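DnaJ homolog subfamily C member 3 (Mus musculus, PDB 3IEG) acts as a co-chaperone in the endoplasmic reticulum stress response, binding misfolded proteins, stimulating the HSC70 ATPase and restraining eIF-2-alpha kinase signalling. Local coordinates at residues D69-L82 against D93-E106. Numbering follows the deposited sequence.
Sequences DFTAARLQRGHLLL and DFKKVLKSNPSEQE
Asp-93 OD1 is gripped by two arginines of the facing helix: Arg-77 NH2 lies 2.9 Å away on a nearly straight bond (169°), while Arg-74 NE reaches the same oxygen only weakly. The helices are the antiparallel pair of the third tetratricopeptide repeat; the axes of the short segments 71-82 and 93-98 come within 8.7 Å, and their N-to-C directions differ by 157°. Arg-77 NE completes a side-on, two-nitrogen grip by meeting Asp-93 OD2 at 2.6 Å; both carboxylate oxygens use syn lone pairs, and the guanidinium and carboxylate planes are nearly coplanar. The Arg-74 plane is instead turned 65° from the carboxylate, with Lys-96 CD over one face; its NH1 bonds the carbonyl of Met-68 and a water shared with Ser-100 OG. Replacing Arg-77 with a leucine would probably cost Asp-93 both strong bonds, with the weak one from Arg-74 remaining and the carboxylate freer to turn. Beyond this network, Phe-94 inserts as a knob among Leu-75, Gly-78, His-79 and Leu-82. A CH-pi contact places Gly-78 CA over the ring face, 4.2 Å from its centroid, while Leu-75 CD1 comes to the ring edge. Val-97 CG2 packs against Leu-75 CB at 4.2 Å. Where helix 104-132 begins, Ser-103 and Glu-106 form a capping box: Glu-106 N donates to Ser-103 OG, and Ser-103 N donates to Glu-106 OE1. That carboxylate also links the cap weakly to helix 71-84, since Thr-71 OG1 donates a weak bond to Glu-106 OE1 at 3.1 Å.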
ATOM      1  N   ASP A  69     -41.361   8.261   3.549  1.00 47.91           N
ATOM      2  CA  ASP A  69     -41.918   6.940   3.820  1.00 46.28           C
ATOM      3  C   ASP A  69     -41.492   5.872   2.800  1.00 44.83           C
ATOM      4  O   ASP A  69     -41.883   4.712   2.935  1.00 44.76           O
ATOM      5  CB  ASP A  69     -43.451   6.986   4.009  1.00 46.53           C
ATOM      6  CG  ASP A  69     -44.199   7.591   2.811  1.00 47.14           C
ATOM      7  OD1 ASP A  69     -43.559   7.969   1.804  1.00 48.23           O
ATOM      8  OD2 ASP A  69     -45.445   7.692   2.880  1.00 47.55           O
ATOM      9  N   PHE A  70     -40.686   6.247   1.800  1.00 42.99           N
ATOM     10  CA  PHE A  70     -40.310   5.304   0.736  1.00 41.04           C
ATOM     11  C   PHE A  70     -39.336   4.286   1.247  1.00 39.32           C
ATOM     12  O   PHE A  70     -38.129   4.407   1.062  1.00 38.79           O
ATOM     13  CB  PHE A  70     -39.752   5.991  -0.504  1.00 41.54           C
ATOM     14  CG  PHE A  70     -39.690   5.092  -1.711  1.00 42.23           C
ATOM     15  CD1 PHE A  70     -40.664   5.152  -2.683  1.00 43.21           C
ATOM     16  CD2 PHE A  70     -38.658   4.173  -1.867  1.00 43.75           C
ATOM     17  CE1 PHE A  70     -40.609   4.319  -3.797  1.00 43.82           C
ATOM     18  CE2 PHE A  70     -38.598   3.339  -2.971  1.00 43.65           C
ATOM     19  CZ  PHE A  70     -39.574   3.413  -3.938  1.00 43.12           C
ATOM     20  N   THR A  71     -39.883   3.265   1.883  1.00 37.55           N
ATOM     21  CA  THR A  71     -39.074   2.354   2.653  1.00 36.11           C
ATOM     22  C   THR A  71     -37.938   1.644   1.884  1.00 35.12           C
ATOM     23  O   THR A  71     -36.834   1.521   2.395  1.00 35.42           O
ATOM     24  CB  THR A  71     -39.937   1.443   3.568  1.00 35.79           C
ATOM     25  OG1 THR A  71     -39.464   0.089   3.519  1.00 36.61           O
ATOM     26  CG2 THR A  71     -41.404   1.512   3.191  1.00 35.76           C
ATOM     27  N   ALA A  72     -38.201   1.225   0.650  1.00 34.22           N
ATOM     28  CA  ALA A  72     -37.210   0.486  -0.158  1.00 33.13           C
ATOM     29  C   ALA A  72     -35.898   1.244  -0.388  1.00 32.30           C
ATOM     30  O   ALA A  72     -34.830   0.656  -0.335  1.00 32.31           O
ATOM     31  CB  ALA A  72     -37.813   0.051  -1.485  1.00 32.84           C
ATOM     32  N   ALA A  73     -35.989   2.544  -0.630  1.00 31.62           N
ATOM     33  CA  ALA A  73     -34.815   3.364  -0.875  1.00 31.02           C
ATOM     34  C   ALA A  73     -33.993   3.559   0.384  1.00 30.52           C
ATOM     35  O   ALA A  73     -32.759   3.592   0.323  1.00 30.58           O
ATOM     36  CB  ALA A  73     -35.216   4.700  -1.454  1.00 31.26           C
ATOM     37  N   ARG A  74     -34.671   3.695   1.520  1.00 29.89           N
ATOM     38  CA  ARG A  74     -33.992   3.860   2.791  1.00 29.45           C
ATOM     39  C   ARG A  74     -33.301   2.563   3.194  1.00 28.79           C
ATOM     40  O   ARG A  74     -32.180   2.586   3.696  1.00 28.16           O
ATOM     41  CB  ARG A  74     -34.951   4.348   3.876  1.00 29.41           C
ATOM     42  CG  ARG A  74     -34.265   4.591   5.208  1.00 30.35           C
ATOM     43  CD  ARG A  74     -35.178   5.159   6.273  1.00 30.70           C
ATOM     44  NE  ARG A  74     -35.088   6.616   6.325  1.00 34.24           N
ATOM     45  CZ  ARG A  74     -36.134   7.406   6.165  1.00 35.11           C
ATOM     46  NH1 ARG A  74     -37.323   6.871   5.966  1.00 37.03           N
ATOM     47  NH2 ARG A  74     -36.005   8.715   6.207  1.00 36.74           N
ATOM     48  N   LEU A  75     -33.947   1.429   2.950  1.00 28.41           N
ATOM     49  CA  LEU A  75     -33.294   0.166   3.235  1.00 28.46           C
ATOM     50  C   LEU A  75     -31.971   0.071   2.472  1.00 28.91           C
ATOM     51  O   LEU A  75     -30.946  -0.298   3.048  1.00 28.91           O
ATOM     52  CB  LEU A  75     -34.202  -1.015   2.920  1.00 28.42           C
ATOM     53  CG  LEU A  75     -33.568  -2.402   3.114  1.00 28.15           C
ATOM     54  CD1 LEU A  75     -33.176  -2.653   4.558  1.00 27.66           C
ATOM     55  CD2 LEU A  75     -34.497  -3.497   2.625  1.00 28.47           C
ATOM     56  N   GLN A  76     -31.992   0.441   1.189  1.00 28.89           N
ATOM     57  CA  GLN A  76     -30.791   0.390   0.351  1.00 28.88           C
ATOM     58  C   GLN A  76     -29.674   1.302   0.864  1.00 28.79           C
ATOM     59  O   GLN A  76     -28.511   0.901   0.914  1.00 29.04           O
ATOM     60  CB  GLN A  76     -31.116   0.689  -1.127  1.00 29.02           C
ATOM     61  CG  GLN A  76     -31.969  -0.372  -1.853  1.00 29.13           C
ATOM     62  CD  GLN A  76     -31.454  -1.792  -1.667  1.00 30.65           C
ATOM     63  OE1 GLN A  76     -30.251  -2.040  -1.674  1.00 32.80           O
ATOM     64  NE2 GLN A  76     -32.367  -2.732  -1.500  1.00 32.15           N
ATOM     65  N   ARG A  77     -30.026   2.522   1.258  1.00 28.81           N
ATOM     66  CA  ARG A  77     -29.035   3.447   1.816  1.00 28.56           C
ATOM     67  C   ARG A  77     -28.413   2.905   3.096  1.00 28.34           C
ATOM     68  O   ARG A  77     -27.203   3.024   3.299  1.00 29.07           O
ATOM     69  CB  ARG A  77     -29.626   4.834   2.059  1.00 28.52           C
ATOM     70  CG  ARG A  77     -28.568   5.832   2.476  1.00 28.49           C
ATOM     71  CD  ARG A  77     -29.092   7.239   2.573  1.00 27.39           C
ATOM     72  NE  ARG A  77     -29.979   7.379   3.711  1.00 26.66           N
ATOM     73  CZ  ARG A  77     -30.574   8.510   4.033  1.00 26.47           C
ATOM     74  NH1 ARG A  77     -30.362   9.593   3.301  1.00 26.72           N
ATOM     75  NH2 ARG A  77     -31.376   8.554   5.079  1.00 26.76           N
ATOM     76  N   GLY A  78     -29.242   2.310   3.946  1.00 27.91           N
ATOM     77  CA  GLY A  78     -28.778   1.622   5.143  1.00 27.48           C
ATOM     78  C   GLY A  78     -27.701   0.595   4.854  1.00 27.51           C
ATOM     79  O   GLY A  78     -26.705   0.517   5.570  1.00 28.10           O
ATOM     80  N   HIS A  79     -27.885  -0.194   3.808  1.00 27.55           N
ATOM     81  CA  HIS A  79     -26.857  -1.147   3.395  1.00 27.58           C
ATOM     82  C   HIS A  79     -25.522  -0.463   3.079  1.00 27.08           C
ATOM     83  O   HIS A  79     -24.468  -0.925   3.524  1.00 27.23           O
ATOM     84  CB  HIS A  79     -27.312  -1.987   2.193  1.00 27.71           C
ATOM     85  CG  HIS A  79     -28.477  -2.880   2.479  1.00 29.07           C
ATOM     86  ND1 HIS A  79     -28.581  -3.620   3.638  1.00 30.98           N
ATOM     87  CD2 HIS A  79     -29.588  -3.153   1.758  1.00 30.15           C
ATOM     88  CE1 HIS A  79     -29.712  -4.302   3.623  1.00 30.72           C
ATOM     89  NE2 HIS A  79     -30.339  -4.040   2.491  1.00 30.76           N
ATOM     90  N   LEU A  80     -25.572   0.629   2.318  1.00 26.25           N
ATOM     91  CA  LEU A  80     -24.354   1.292   1.871  1.00 25.65           C
ATOM     92  C   LEU A  80     -23.657   1.936   3.048  1.00 25.44           C
ATOM     93  O   LEU A  80     -22.447   1.825   3.162  1.00 25.66           O
ATOM     94  CB  LEU A  80     -24.616   2.322   0.745  1.00 25.57           C
ATOM     95  CG  LEU A  80     -25.281   1.834  -0.554  1.00 24.40           C
ATOM     96  CD1 LEU A  80     -25.528   2.973  -1.549  1.00 23.26           C
ATOM     97  CD2 LEU A  80     -24.460   0.739  -1.188  1.00 23.21           C
ATOM     98  N   LEU A  81     -24.425   2.587   3.923  1.00 25.16           N
ATOM     99  CA  LEU A  81     -23.879   3.188   5.153  1.00 25.24           C
ATOM    100  C   LEU A  81     -23.175   2.169   6.048  1.00 25.29           C
ATOM    101  O   LEU A  81     -22.067   2.414   6.513  1.00 25.58           O
ATOM    102  CB  LEU A  81     -24.967   3.922   5.954  1.00 25.01           C
ATOM    103  CG  LEU A  81     -25.631   5.133   5.284  1.00 24.92           C
ATOM    104  CD1 LEU A  81     -26.968   5.503   5.938  1.00 23.44           C
ATOM    105  CD2 LEU A  81     -24.686   6.321   5.233  1.00 24.12           C
ATOM    106  N   LEU A  82     -23.807   1.027   6.287  1.00 25.28           N
ATOM    107  CA  LEU A  82     -23.157  -0.026   7.058  1.00 25.48           C
ATOM    108  C   LEU A  82     -21.813  -0.429   6.442  1.00 25.85           C
ATOM    109  O   LEU A  82     -20.834  -0.604   7.154  1.00 25.53           O
ATOM    110  CB  LEU A  82     -24.075  -1.239   7.197  1.00 25.38           C
ATOM    111  CG  LEU A  82     -23.564  -2.486   7.919  1.00 25.17           C
ATOM    112  CD1 LEU A  82     -23.039  -2.180   9.316  1.00 25.01           C
ATOM    113  CD2 LEU A  82     -24.682  -3.493   7.993  1.00 25.37           C
ATOM    114  N   ASP A  93     -31.170   4.581   9.816  1.00 34.13           N
ATOM    115  CA  ASP A  93     -31.922   4.209   8.614  1.00 34.00           C
ATOM    116  C   ASP A  93     -32.693   2.900   8.759  1.00 33.81           C
ATOM    117  O   ASP A  93     -33.887   2.857   8.464  1.00 33.97           O
ATOM    118  CB  ASP A  93     -31.030   4.178   7.371  1.00 33.76           C
ATOM    119  CG  ASP A  93     -31.096   5.463   6.576  1.00 34.05           C
ATOM    120  OD1 ASP A  93     -31.858   6.363   6.963  1.00 35.93           O
ATOM    121  OD2 ASP A  93     -30.398   5.584   5.553  1.00 35.34           O
ATOM    122  N   PHE A  94     -32.025   1.849   9.224  1.00 33.42           N
ATOM    123  CA  PHE A  94     -32.689   0.578   9.458  1.00 33.27           C
ATOM    124  C   PHE A  94     -33.828   0.717  10.458  1.00 33.97           C
ATOM    125  O   PHE A  94     -34.912   0.189  10.240  1.00 34.03           O
ATOM    126  CB  PHE A  94     -31.710  -0.466   9.969  1.00 32.75           C
ATOM    127  CG  PHE A  94     -30.627  -0.829   8.995  1.00 32.57           C
ATOM    128  CD1 PHE A  94     -30.940  -1.318   7.727  1.00 30.88           C
ATOM    129  CD2 PHE A  94     -29.286  -0.720   9.364  1.00 31.19           C
ATOM    130  CE1 PHE A  94     -29.942  -1.652   6.837  1.00 30.19           C
ATOM    131  CE2 PHE A  94     -28.275  -1.074   8.479  1.00 30.81           C
ATOM    132  CZ  PHE A  94     -28.602  -1.543   7.219  1.00 30.58           C
ATOM    133  N   LYS A  95     -33.586   1.424  11.559  1.00 34.59           N
ATOM    134  CA  LYS A  95     -34.624   1.640  12.556  1.00 35.20           C
ATOM    135  C   LYS A  95     -35.853   2.355  11.970  1.00 35.31           C
ATOM    136  O   LYS A  95     -36.986   1.974  12.255  1.00 35.43           O
ATOM    137  CB  LYS A  95     -34.069   2.394  13.777  1.00 35.47           C
ATOM    138  CG  LYS A  95     -33.433   1.497  14.833  1.00 35.55           C
ATOM    139  CD  LYS A  95     -32.612   2.277  15.871  1.00 35.98           C
ATOM    140  CE  LYS A  95     -31.977   1.303  16.892  1.00 38.00           C
ATOM    141  NZ  LYS A  95     -30.627   1.720  17.437  1.00 39.43           N
ATOM    142  N   LYS A  96     -35.634   3.385  11.157  1.00 35.47           N
ATOM    143  CA  LYS A  96     -36.748   4.113  10.544  1.00 35.93           C
ATOM    144  C   LYS A  96     -37.525   3.275   9.507  1.00 36.10           C
ATOM    145  O   LYS A  96     -38.732   3.476   9.312  1.00 36.00           O
ATOM    146  CB  LYS A  96     -36.266   5.420   9.925  1.00 35.73           C
ATOM    147  CG  LYS A  96     -35.888   6.498  10.944  1.00 36.67           C
ATOM    148  CD  LYS A  96     -35.504   7.802  10.245  1.00 36.75           C
ATOM    149  CE  LYS A  96     -35.137   8.901  11.238  1.00 38.91           C
ATOM    150  NZ  LYS A  96     -34.495  10.085  10.569  1.00 39.51           N
ATOM    151  N   VAL A  97     -36.820   2.352   8.850  1.00 36.06           N
ATOM    152  CA  VAL A  97     -37.418   1.376   7.955  1.00 36.16           C
ATOM    153  C   VAL A  97     -38.448   0.536   8.720  1.00 36.79           C
ATOM    154  O   VAL A  97     -39.577   0.343   8.244  1.00 36.97           O
ATOM    155  CB  VAL A  97     -36.326   0.467   7.308  1.00 36.32           C
ATOM    156  CG1 VAL A  97     -36.905  -0.862   6.839  1.00 35.90           C
ATOM    157  CG2 VAL A  97     -35.606   1.189   6.166  1.00 35.51           C
ATOM    158  N   LEU A  98     -38.068   0.063   9.909  1.00 36.77           N
ATOM    159  CA  LEU A  98     -38.956  -0.740  10.740  1.00 37.16           C
ATOM    160  C   LEU A  98     -40.253  -0.005  11.088  1.00 37.68           C
ATOM    161  O   LEU A  98     -41.273  -0.639  11.319  1.00 37.81           O
ATOM    162  CB  LEU A  98     -38.249  -1.193  12.021  1.00 36.74           C
ATOM    163  CG  LEU A  98     -37.133  -2.225  11.879  1.00 36.58           C
ATOM    164  CD1 LEU A  98     -36.500  -2.506  13.221  1.00 35.26           C
ATOM    165  CD2 LEU A  98     -37.645  -3.514  11.264  1.00 36.47           C
ATOM    166  N   LYS A  99     -40.213   1.322  11.092  1.00 38.37           N
ATOM    167  CA  LYS A  99     -41.356   2.144  11.512  1.00 39.09           C
ATOM    168  C   LYS A  99     -42.031   2.894  10.359  1.00 39.39           C
ATOM    169  O   LYS A  99     -42.719   3.899  10.584  1.00 39.89           O
ATOM    170  CB  LYS A  99     -40.908   3.162  12.568  1.00 39.29           C
ATOM    171  CG  LYS A  99     -40.713   2.603  13.952  1.00 39.49           C
ATOM    172  CD  LYS A  99     -40.046   3.640  14.818  1.00 41.31           C
ATOM    173  CE  LYS A  99     -40.564   3.565  16.248  1.00 42.49           C
ATOM    174  NZ  LYS A  99     -39.890   4.586  17.085  1.00 42.92           N
ATOM    175  N   SER A 100     -41.820   2.430   9.130  1.00 39.13           N
ATOM    176  CA  SER A 100     -42.463   3.040   7.968  1.00 38.95           C
ATOM    177  C   SER A 100     -43.257   1.987   7.169  1.00 38.79           C
ATOM    178  O   SER A 100     -43.404   2.081   5.945  1.00 37.71           O
ATOM    179  CB  SER A 100     -41.428   3.764   7.094  1.00 39.14           C
ATOM    180  OG  SER A 100     -40.551   2.842   6.475  1.00 39.12           O
ATOM    181  N   ASN A 101     -43.779   1.002   7.909  1.00 39.07           N
ATOM    182  CA  ASN A 101     -44.529  -0.143   7.375  1.00 39.52           C
ATOM    183  C   ASN A 101     -43.756  -0.924   6.312  1.00 39.77           C
ATOM    184  O   ASN A 101     -44.107  -0.895   5.133  1.00 40.04           O
ATOM    185  CB  ASN A 101     -45.909   0.281   6.853  1.00 39.27           C
ATOM    186  CG  ASN A 101     -46.592   1.270   7.763  1.00 39.08           C
ATOM    187  OD1 ASN A 101     -47.135   0.902   8.801  1.00 39.29           O
ATOM    188  ND2 ASN A 101     -46.565   2.540   7.380  1.00 38.61           N
ATOM    189  N   PRO A 102     -42.689  -1.620   6.728  1.00 39.94           N
ATOM    190  CA  PRO A 102     -41.896  -2.383   5.780  1.00 40.09           C
ATOM    191  C   PRO A 102     -42.682  -3.564   5.275  1.00 40.27           C
ATOM    192  O   PRO A 102     -43.563  -4.055   5.978  1.00 40.19           O
ATOM    193  CB  PRO A 102     -40.736  -2.889   6.632  1.00 40.05           C
ATOM    194  CG  PRO A 102     -41.297  -2.958   8.003  1.00 40.07           C
ATOM    195  CD  PRO A 102     -42.165  -1.743   8.097  1.00 39.74           C
ATOM    196  N   SER A 103     -42.368  -4.009   4.063  1.00 40.72           N
ATOM    197  CA  SER A 103     -42.889  -5.271   3.582  1.00 41.14           C
ATOM    198  C   SER A 103     -42.217  -6.303   4.454  1.00 41.51           C
ATOM    199  O   SER A 103     -41.229  -6.005   5.119  1.00 41.37           O
ATOM    200  CB  SER A 103     -42.516  -5.491   2.119  1.00 40.91           C
ATOM    201  OG  SER A 103     -41.131  -5.746   1.993  1.00 40.90           O
ATOM    202  N   GLU A 104     -42.753  -7.512   4.455  1.00 42.32           N
ATOM    203  CA  GLU A 104     -42.168  -8.600   5.221  1.00 43.01           C
ATOM    204  C   GLU A 104     -40.662  -8.751   4.958  1.00 43.01           C
ATOM    205  O   GLU A 104     -39.872  -8.835   5.894  1.00 42.99           O
ATOM    206  CB  GLU A 104     -42.907  -9.898   4.924  1.00 43.10           C
ATOM    207  CG  GLU A 104     -42.279 -11.103   5.569  1.00 44.89           C
ATOM    208  CD  GLU A 104     -43.124 -12.338   5.441  1.00 48.36           C
ATOM    209  OE1 GLU A 104     -43.919 -12.429   4.472  1.00 49.94           O
ATOM    210  OE2 GLU A 104     -42.988 -13.219   6.317  1.00 49.84           O
ATOM    211  N   GLN A 105     -40.282  -8.774   3.683  1.00 43.37           N
ATOM    212  CA  GLN A 105     -38.884  -8.946   3.270  1.00 43.70           C
ATOM    213  C   GLN A 105     -37.985  -7.817   3.782  1.00 43.36           C
ATOM    214  O   GLN A 105     -36.911  -8.068   4.321  1.00 43.04           O
ATOM    215  CB  GLN A 105     -38.794  -9.051   1.740  1.00 44.09           C
ATOM    216  CG  GLN A 105     -37.376  -9.136   1.170  1.00 45.87           C
ATOM    217  CD  GLN A 105     -36.564 -10.270   1.781  1.00 47.67           C
ATOM    218  OE1 GLN A 105     -37.114 -11.305   2.191  1.00 48.95           O
ATOM    219  NE2 GLN A 105     -35.248 -10.077   1.855  1.00 47.75           N
ATOM    220  N   GLU A 106     -38.445  -6.582   3.603  1.00 43.08           N
ATOM    221  CA  GLU A 106     -37.781  -5.407   4.138  1.00 42.89           C
ATOM    222  C   GLU A 106     -37.640  -5.439   5.664  1.00 42.98           C
ATOM    223  O   GLU A 106     -36.596  -5.068   6.197  1.00 42.84           O
ATOM    224  CB  GLU A 106     -38.506  -4.142   3.685  1.00 42.66           C
ATOM    225  CG  GLU A 106     -38.193  -3.789   2.261  1.00 42.50           C
ATOM    226  CD  GLU A 106     -39.197  -2.863   1.628  1.00 42.60           C
ATOM    227  OE1 GLU A 106     -40.276  -2.616   2.200  1.00 42.95           O
ATOM    228  OE2 GLU A 106     -38.892  -2.379   0.529  1.00 42.97           O
TER
HETATM  229  O   HOH W   1     -38.804   4.672   5.054  1.00 32.47           O